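Local structure of porin (Acinetobacter baumannii AB307-0294, 5DL7) at residues P129-P132 with T133-S136; Y205-D209 with Y210-A214; S251-T254 with G255-I259; L293-L296 with S297-S301. The protein probably forms a water-filled pore across the bacterial outer membrane, a beta-barrel porin of the OprD family that may admit small molecules. All coordinates share one frame; numbering follows the deposited sequence.

Taken from the N terminus, the four contacts follow one another in series; none nests in or crosses another. Contact 1 closes a tight hairpin between strands 126-131 and 134-135, deep within the barrel. Contact 2 closes the hairpin between strands 198-206 and 210-219; it meets contact 1 where the guanidinium of Arg213 packs on Pro132. Contact 3 turns the chain as it leaves strand 240-253 and holds a calcium ion; the centres of contacts 2 and 3 are about 31 Å apart. Contact 4 curls the loop between strands 278-288 and 318-327; it touches contact 1 through Ile134 and Leu296 and contact 3 through Pro294 and Ser251, joining the inner hairpin to the calcium-bearing wall.

Contact 1 of 4, residues P129-P132 with T133-S136; sequences PQLP and TIFS
Leu131 and Ile134 hold each other through two reciprocal backbone bonds, Leu131 N to Ile134 O at 3.0 Å and Ile134 N to Leu131 O at 3.0 Å, which mark the ends of a type I turn. Pro132 takes the second position of the turn, where its ring-fixed phi is the one required and no N-H is needed, and Thr133 the third. One step beyond the Gln130-Phe135 pair, which has no such bonds, Ser136 N gives an almost straight bond (175°) to Pro129 O at 2.8 Å. The side-chain hydroxyls are met from outside, Thr133 OG1 by Thr200 OG1 and Ser136 OG by Gln144 O, and the backbone Phe135 O by Thr299 OG1.

The side chains divide by face. On one, Pro129 CG lies 3.9 Å from Ile134 CD1, and Leu131 CB stands beside Ile134 CG2; strands 159-170 and 198-206 cover this apolar surface. On the other, the Phe135 ring, its CG anti to N (chi1 -162°), lies back along the Gln130 backbone, with CD2 3.5 Å from Gln130 C. Leu131 O lies at the ring edge, in plane. Pairing backbone polar groups within the hairpin lets a largely buried segment present aliphatic groups to the barrel wall at little polar cost.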
# COMPACT_ATOMS: atom_id res chain seq x y z
N PRO A 129 -2.65 -9.37 -4.63
CA PRO A 129 -3.96 -9.08 -3.95
C PRO A 129 -4.11 -7.62 -3.69
O PRO A 129 -3.12 -6.93 -3.47
CB PRO A 129 -3.89 -9.90 -2.68
CG PRO A 129 -2.66 -10.88 -2.84
CD PRO A 129 -1.75 -10.21 -3.79
N GLN A 130 -5.37 -7.17 -3.73
CA GLN A 130 -5.72 -5.79 -3.55
C GLN A 130 -6.92 -5.63 -2.59
O GLN A 130 -7.84 -4.86 -2.86
CB GLN A 130 -6.13 -5.22 -4.90
CG GLN A 130 -5.07 -5.46 -5.99
CD GLN A 130 -4.10 -4.41 -5.81
OE1 GLN A 130 -3.18 -4.49 -5.11
NE2 GLN A 130 -4.37 -3.36 -6.48
N LEU A 131 -6.93 -6.34 -1.49
CA LEU A 131 -8.03 -6.32 -0.48
C LEU A 131 -7.60 -5.70 0.76
O LEU A 131 -6.37 -5.63 1.15
CB LEU A 131 -8.44 -7.75 -0.15
CG LEU A 131 -9.02 -8.53 -1.30
CD1 LEU A 131 -9.45 -9.90 -0.89
CD2 LEU A 131 -10.06 -7.85 -2.18
N PRO A 132 -8.55 -5.17 1.55
CA PRO A 132 -8.12 -4.60 2.83
C PRO A 132 -7.49 -5.52 3.84
O PRO A 132 -6.73 -5.13 4.69
CB PRO A 132 -9.46 -4.03 3.43
CG PRO A 132 -10.37 -4.04 2.29
CD PRO A 132 -9.96 -5.00 1.20
N THR A 133 -7.77 -6.85 3.70
CA THR A 133 -7.13 -7.86 4.53
C THR A 133 -5.76 -8.36 3.96
O THR A 133 -5.10 -9.04 4.68
CB THR A 133 -8.07 -9.06 4.62
OG1 THR A 133 -8.54 -9.40 3.35
CG2 THR A 133 -9.28 -8.61 5.58
N ILE A 134 -5.46 -8.00 2.72
CA ILE A 134 -4.22 -8.47 2.02
C ILE A 134 -4.08 -7.56 0.82
O ILE A 134 -4.66 -7.76 -0.22
CB ILE A 134 -4.23 -9.99 1.74
CG1 ILE A 134 -2.88 -10.43 1.04
CG2 ILE A 134 -5.46 -10.47 1.01
CD1 ILE A 134 -2.65 -11.87 0.91
N PHE A 135 -3.21 -6.58 1.00
CA PHE A 135 -3.01 -5.61 -0.06
C PHE A 135 -1.54 -5.50 -0.40
O PHE A 135 -0.70 -5.07 0.37
CB PHE A 135 -3.52 -4.21 0.46
CG PHE A 135 -3.75 -3.24 -0.69
CD1 PHE A 135 -2.66 -2.52 -1.18
CD2 PHE A 135 -4.93 -3.06 -1.27
CE1 PHE A 135 -2.79 -1.59 -2.21
CE2 PHE A 135 -5.04 -2.19 -2.41
CZ PHE A 135 -3.96 -1.52 -2.84
N SER A 136 -1.24 -5.94 -1.64
CA SER A 136 0.18 -5.90 -2.07
C SER A 136 0.73 -4.45 -2.00
O SER A 136 0.17 -3.53 -2.58
CB SER A 136 0.23 -6.30 -3.50
OG SER A 136 1.43 -5.84 -4.20

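Contact 2 of 4, residues Y205-D209 with Y210-A214; sequences YQLKD and YRLRA
Tyr205 and Leu212 face each other as an antiparallel hydrogen-bonded pair. Tyr205 N reaches Leu212 O at 2.8 Å in a nearly straight bond (173°), and Leu212 N returns one to Tyr205 O at 2.9 Å, lying in the carbonyl plane. Nearer the turn Leu207 N approaches Tyr210 O at 2.6 Å, short but bent at the hydrogen to 137°. Tyr210 N, by contrast, is buried here with no partner in the model. Gln206 and Arg211 form the next, non-hydrogen-bonded pair; beside it Arg211 CA makes a weak CA-H...O contact with Tyr205 O, 3.3 Å away.

This is a short beta hairpin linking strands 198-206 and 210-219, with Leu207 to Asp209 as its turn, the kind of tight connection by which outer-membrane barrels pass from one strand to the next.

Among side-chain polar groups, Gln206 bends at chi2 (74°), folding its amide back so that NE2 donates to Leu207 O at 3.3 Å, in the plane of the amide. Its OE1 meets the methylene chain of Arg211, 3.8 Å from CB, while Arg213 CD lies over the guanidinium face; Arg211 NE is taken by Asn231 and Tyr210 OH by Gln234.

The apolar contacts are few and long, and lie on the surface, where leucines would be at ease if this part of the barrel faces lipid. Leu207 CD1 stands 4.4 Å from Leu212 CD1 and at the same distance from Tyr210 CB.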
# COMPACT_ATOMS: atom_id res chain seq x y z
N TYR A 205 -19.80 -4.75 -3.17
CA TYR A 205 -21.03 -4.48 -3.83
C TYR A 205 -21.05 -3.06 -4.31
O TYR A 205 -20.88 -2.12 -3.52
CB TYR A 205 -22.12 -4.61 -2.82
CG TYR A 205 -23.48 -4.48 -3.39
CD1 TYR A 205 -23.79 -5.00 -4.61
CD2 TYR A 205 -24.50 -3.83 -2.74
CE1 TYR A 205 -25.11 -4.87 -5.18
CE2 TYR A 205 -25.82 -3.81 -3.25
CZ TYR A 205 -26.06 -4.22 -4.49
OH TYR A 205 -27.34 -4.18 -5.04
N GLN A 206 -21.31 -2.87 -5.62
CA GLN A 206 -21.26 -1.51 -6.15
C GLN A 206 -22.60 -0.93 -6.33
O GLN A 206 -23.35 -1.47 -7.17
CB GLN A 206 -20.41 -1.53 -7.47
CG GLN A 206 -20.19 -0.12 -8.11
CD GLN A 206 -19.18 0.79 -7.42
OE1 GLN A 206 -18.02 0.47 -7.29
NE2 GLN A 206 -19.66 1.98 -6.96
N LEU A 207 -22.99 0.09 -5.57
CA LEU A 207 -24.22 0.92 -5.76
C LEU A 207 -24.00 2.02 -6.77
O LEU A 207 -22.88 2.10 -7.40
CB LEU A 207 -24.74 1.54 -4.46
CG LEU A 207 -24.77 0.47 -3.39
CD1 LEU A 207 -25.28 1.12 -2.09
CD2 LEU A 207 -25.74 -0.57 -3.94
N LYS A 208 -24.97 2.93 -6.91
CA LYS A 208 -24.78 3.98 -7.88
C LYS A 208 -23.51 4.82 -7.57
O LYS A 208 -22.59 5.03 -8.43
CB LYS A 208 -26.06 4.88 -7.91
CG LYS A 208 -26.00 5.82 -9.14
CD LYS A 208 -27.27 6.62 -9.36
CE LYS A 208 -27.57 7.43 -8.13
NZ LYS A 208 -28.82 8.16 -8.41
N ASP A 209 -23.56 5.30 -6.34
CA ASP A 209 -22.55 6.25 -5.91
C ASP A 209 -21.65 5.71 -4.79
O ASP A 209 -20.63 6.34 -4.50
CB ASP A 209 -23.24 7.45 -5.40
CG ASP A 209 -23.90 8.30 -6.50
OD1 ASP A 209 -23.58 8.24 -7.73
OD2 ASP A 209 -24.83 9.01 -6.07
N TYR A 210 -21.87 4.48 -4.28
CA TYR A 210 -21.21 3.94 -3.16
C TYR A 210 -20.82 2.51 -3.42
O TYR A 210 -21.50 1.78 -4.20
CB TYR A 210 -21.98 3.99 -1.90
CG TYR A 210 -22.19 5.29 -1.28
CD1 TYR A 210 -23.10 6.19 -1.81
CD2 TYR A 210 -21.29 5.74 -0.37
CE1 TYR A 210 -23.19 7.50 -1.28
CE2 TYR A 210 -21.45 6.97 0.22
CZ TYR A 210 -22.31 7.86 -0.28
OH TYR A 210 -22.43 9.14 0.21
N ARG A 211 -19.75 2.06 -2.82
CA ARG A 211 -19.30 0.66 -2.86
C ARG A 211 -19.31 0.25 -1.42
O ARG A 211 -18.69 0.95 -0.56
CB ARG A 211 -17.94 0.58 -3.48
CG ARG A 211 -17.27 -0.79 -3.40
CD ARG A 211 -15.91 -0.84 -4.13
NE ARG A 211 -14.88 -0.09 -3.38
CZ ARG A 211 -13.56 -0.31 -3.43
NH1 ARG A 211 -13.11 -1.11 -4.41
NH2 ARG A 211 -12.70 0.44 -2.74
N LEU A 212 -19.76 -0.96 -1.12
CA LEU A 212 -19.80 -1.53 0.28
C LEU A 212 -18.98 -2.82 0.23
O LEU A 212 -19.07 -3.55 -0.74
CB LEU A 212 -21.22 -1.93 0.65
CG LEU A 212 -22.28 -0.89 0.55
CD1 LEU A 212 -23.63 -1.44 1.06
CD2 LEU A 212 -22.02 0.46 1.12
N ARG A 213 -18.08 -3.12 1.21
CA ARG A 213 -17.17 -4.18 1.17
C ARG A 213 -17.18 -4.84 2.58
O ARG A 213 -17.28 -4.17 3.64
CB ARG A 213 -15.79 -3.71 0.88
CG ARG A 213 -15.68 -3.01 -0.49
CD ARG A 213 -14.27 -2.80 -0.89
NE ARG A 213 -13.73 -1.75 -0.01
CZ ARG A 213 -12.40 -1.47 0.15
NH1 ARG A 213 -11.51 -2.19 -0.47
NH2 ARG A 213 -11.93 -0.40 0.87
N ALA A 214 -16.95 -6.16 2.55
CA ALA A 214 -16.90 -6.98 3.78
C ALA A 214 -15.95 -8.13 3.45
O ALA A 214 -16.13 -8.84 2.50
CB ALA A 214 -18.24 -7.46 4.24

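Contact 3 of 4, residues S251-T254 with G255-I259; sequences SEET and GSKKI. With CA (calcium ion), chain B.
Glu253 runs alongside Lys257, the two side chains pointing the same way. Starting at CB, the glutamate lies 4.0 Å from Lys257 CB. Its CG, set between the backbone N and carbonyl carbon by a chi1 of 77°, touches Lys257 CB at 3.8 Å and also meets CD of that lysine: methylene against methylene. A bend at chi2 then swings the carboxylate onto the calcium ion, which both oxygens grip, OE1 and OE2 each at 2.5 Å from the metal. OE1 also accepts from a water 2.8 Å away that has a weak bond to Lys257 NZ, so lysine and carboxylate meet through solvent rather than as an ion pair. OE2 takes a further bond from Val262 N, which should steady the chelating rotation.

The lysine is brought beside the glutamate by a type II' turn from Thr254 to Lys257, closed by Lys257 N to Thr254 O at 3.1 Å. Gly255 suits the second position of the turn, where phi is positive. Glu252 joins from the second shell, its OE1 accepting from a metal-bound water. Four waters coordinate the ion, and Glu261 is its other protein ligand: a partly hydrated, carboxylate-bound calcium site where strand 240-253 enters its loop.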
# COMPACT_ATOMS: atom_id res chain seq x y z
N SER A 251 -9.99 -7.34 15.00
CA SER A 251 -8.89 -8.34 15.00
C SER A 251 -8.77 -8.99 16.35
O SER A 251 -8.90 -8.32 17.40
CB SER A 251 -7.54 -7.72 14.61
OG SER A 251 -7.59 -6.95 13.40
N GLU A 252 -8.49 -10.27 16.33
CA GLU A 252 -8.32 -11.11 17.55
C GLU A 252 -7.28 -12.15 17.28
O GLU A 252 -7.15 -12.65 16.18
CB GLU A 252 -9.69 -11.72 17.97
CG GLU A 252 -9.72 -12.65 19.02
CD GLU A 252 -11.17 -13.28 19.38
OE1 GLU A 252 -11.30 -13.78 20.48
OE2 GLU A 252 -12.07 -13.12 18.63
N GLU A 253 -6.60 -12.61 18.33
CA GLU A 253 -5.60 -13.65 18.10
C GLU A 253 -6.30 -14.98 17.84
O GLU A 253 -7.49 -15.17 18.21
CB GLU A 253 -4.55 -13.75 19.22
CG GLU A 253 -5.04 -14.45 20.49
CD GLU A 253 -6.04 -13.69 21.29
OE1 GLU A 253 -6.57 -14.25 22.28
OE2 GLU A 253 -6.25 -12.45 21.20
N THR A 254 -5.59 -15.95 17.28
CA THR A 254 -6.20 -17.29 17.07
C THR A 254 -5.13 -18.37 17.18
O THR A 254 -3.93 -18.06 17.07
CB THR A 254 -6.85 -17.17 15.63
OG1 THR A 254 -7.59 -18.34 15.40
CG2 THR A 254 -5.79 -17.17 14.52
N GLY A 255 -5.58 -19.62 17.32
CA GLY A 255 -4.71 -20.80 17.36
C GLY A 255 -3.65 -20.69 18.45
O GLY A 255 -3.92 -20.24 19.58
N SER A 256 -2.42 -20.94 18.09
CA SER A 256 -1.32 -20.92 19.03
C SER A 256 -0.84 -19.57 19.38
O SER A 256 0.14 -19.38 20.13
CB SER A 256 -0.19 -21.91 18.59
OG SER A 256 0.40 -21.35 17.49
N LYS A 257 -1.42 -18.55 18.85
CA LYS A 257 -1.14 -17.13 19.11
C LYS A 257 0.29 -16.73 19.13
O LYS A 257 0.89 -16.22 20.13
CB LYS A 257 -1.93 -16.60 20.31
CG LYS A 257 -1.79 -17.33 21.50
CD LYS A 257 -2.50 -16.58 22.70
CE LYS A 257 -2.34 -17.38 23.96
NZ LYS A 257 -3.27 -18.50 23.98
N LYS A 258 0.89 -16.89 17.96
CA LYS A 258 2.38 -16.74 17.91
C LYS A 258 2.84 -15.39 18.25
O LYS A 258 4.04 -15.18 18.58
CB LYS A 258 2.82 -17.07 16.49
CG LYS A 258 2.62 -18.52 16.15
CD LYS A 258 3.15 -18.77 14.74
CE LYS A 258 3.19 -20.24 14.50
NZ LYS A 258 3.80 -20.43 13.14
N ILE A 259 2.06 -14.32 18.14
CA ILE A 259 2.47 -12.90 18.42
C ILE A 259 1.81 -12.41 19.76
O ILE A 259 1.98 -11.27 20.15
CB ILE A 259 2.33 -11.87 17.31
CG1 ILE A 259 0.82 -11.58 16.97
CG2 ILE A 259 2.99 -12.42 16.01
CD1 ILE A 259 0.61 -10.59 15.89
CA CA B . -7.74 -12.25 23.24
O HOH W 1 -9.62 -13.54 22.56
O HOH W 2 -6.15 -16.91 22.86
O HOH W 3 -8.62 -10.75 21.59
O HOH W 4 -9.40 -11.23 24.74
O HOH W 5 -7.84 -13.61 25.24

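Contact 4 of 4, residues L293-L296 with S297-S301; sequences LPFL and SGTES
Phe295, Leu296 and Ser301 carry this contact, in which the loop curls back so that Ser301 sits on the phenyl ring. Ser301 CA lies 3.6 Å from the centroid of the Phe295 ring and only 14° off its normal, a CH-pi contact over the middle of one face. Ser301 CB continues across the ring to CE2 at 3.7 Å. Serine, with its small side chain, is well suited to so close an approach. A chi1 of 46° sets Phe295 CG between its own N and carbonyl carbon and directs the ring across the mouth of the curl; Thr299 O then comes to its edge, 3.6 Å from CE1.

Ser301 OG reaches past the ring to Leu293 CD2, also 3.6 Å away, while its polar need is met by Ser313. Leu296 contributes differently: its carbonyl O lies 3.3 Å from the methyl CG2 of Thr299, a close van der Waals contact, and its side chain packs on Tyr223 of strand 223-235 and on Ile134. Between them Gly298 takes a positive phi, readily adopted without a CB, as the chain reverses. The carboxylate of Glu300 is held by Ser137 OG, at OE1, and by a salt bridge from OE2 to Arg172.

No hydrogen bond spans the two halves, so what joins them is chiefly the ring of Phe295 with the backbone laid over it, while polar groups are paired with residues outside the curl, on loops and strands alike.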
# COMPACT_ATOMS: atom_id res chain seq x y z
N LEU A 293 -3.31 -2.34 15.68
CA LEU A 293 -3.83 -3.03 14.51
C LEU A 293 -2.78 -4.00 13.85
O LEU A 293 -1.72 -3.53 13.50
CB LEU A 293 -4.21 -2.05 13.40
CG LEU A 293 -4.81 -2.57 12.10
CD1 LEU A 293 -6.13 -3.26 12.31
CD2 LEU A 293 -4.81 -1.50 11.04
N PRO A 294 -3.09 -5.25 13.75
CA PRO A 294 -2.21 -6.16 12.94
C PRO A 294 -2.55 -6.15 11.48
O PRO A 294 -3.68 -5.93 11.07
CB PRO A 294 -2.47 -7.59 13.48
CG PRO A 294 -3.99 -7.48 13.84
CD PRO A 294 -4.23 -6.04 14.29
N PHE A 295 -1.51 -6.47 10.67
CA PHE A 295 -1.66 -6.65 9.22
C PHE A 295 -0.45 -7.42 8.68
O PHE A 295 0.51 -7.56 9.46
CB PHE A 295 -1.93 -5.30 8.48
CG PHE A 295 -1.01 -4.15 8.90
CD1 PHE A 295 0.20 -3.98 8.21
CD2 PHE A 295 -1.40 -3.24 9.90
CE1 PHE A 295 1.03 -2.96 8.56
CE2 PHE A 295 -0.57 -2.26 10.33
CZ PHE A 295 0.68 -2.13 9.67
N LEU A 296 -0.50 -7.81 7.47
CA LEU A 296 0.57 -8.67 6.91
C LEU A 296 1.88 -7.95 6.85
O LEU A 296 1.96 -6.73 6.66
CB LEU A 296 0.12 -9.27 5.57
CG LEU A 296 -0.98 -10.28 5.74
CD1 LEU A 296 -1.64 -10.55 4.37
CD2 LEU A 296 -0.49 -11.64 6.21
N SER A 297 2.94 -8.72 6.91
CA SER A 297 4.32 -8.21 6.77
C SER A 297 4.52 -7.55 5.42
O SER A 297 3.96 -7.98 4.36
CB SER A 297 5.34 -9.37 6.97
OG SER A 297 5.15 -10.38 5.96
N GLY A 298 5.50 -6.65 5.40
CA GLY A 298 6.03 -6.08 4.15
C GLY A 298 5.24 -4.98 3.45
O GLY A 298 5.45 -4.66 2.26
N THR A 299 4.25 -4.48 4.21
CA THR A 299 3.25 -3.57 3.59
C THR A 299 2.82 -2.45 4.64
O THR A 299 3.30 -2.50 5.74
CB THR A 299 2.06 -4.33 2.97
OG1 THR A 299 1.31 -3.41 2.00
CG2 THR A 299 1.27 -4.91 3.97
N GLU A 300 2.13 -1.51 4.05
CA GLU A 300 1.61 -0.37 4.77
C GLU A 300 0.40 -0.78 5.50
O GLU A 300 -0.36 -1.73 5.18
CB GLU A 300 1.32 0.78 3.73
CG GLU A 300 2.62 1.43 3.21
CD GLU A 300 3.52 0.47 2.31
OE1 GLU A 300 2.84 -0.17 1.40
OE2 GLU A 300 4.76 0.54 2.58
N SER A 301 0.08 -0.05 6.62
CA SER A 301 -1.26 -0.28 7.26
C SER A 301 -2.40 -0.05 6.31
O SER A 301 -2.34 0.84 5.41
CB SER A 301 -1.38 0.76 8.43
OG SER A 301 -2.69 0.62 9.00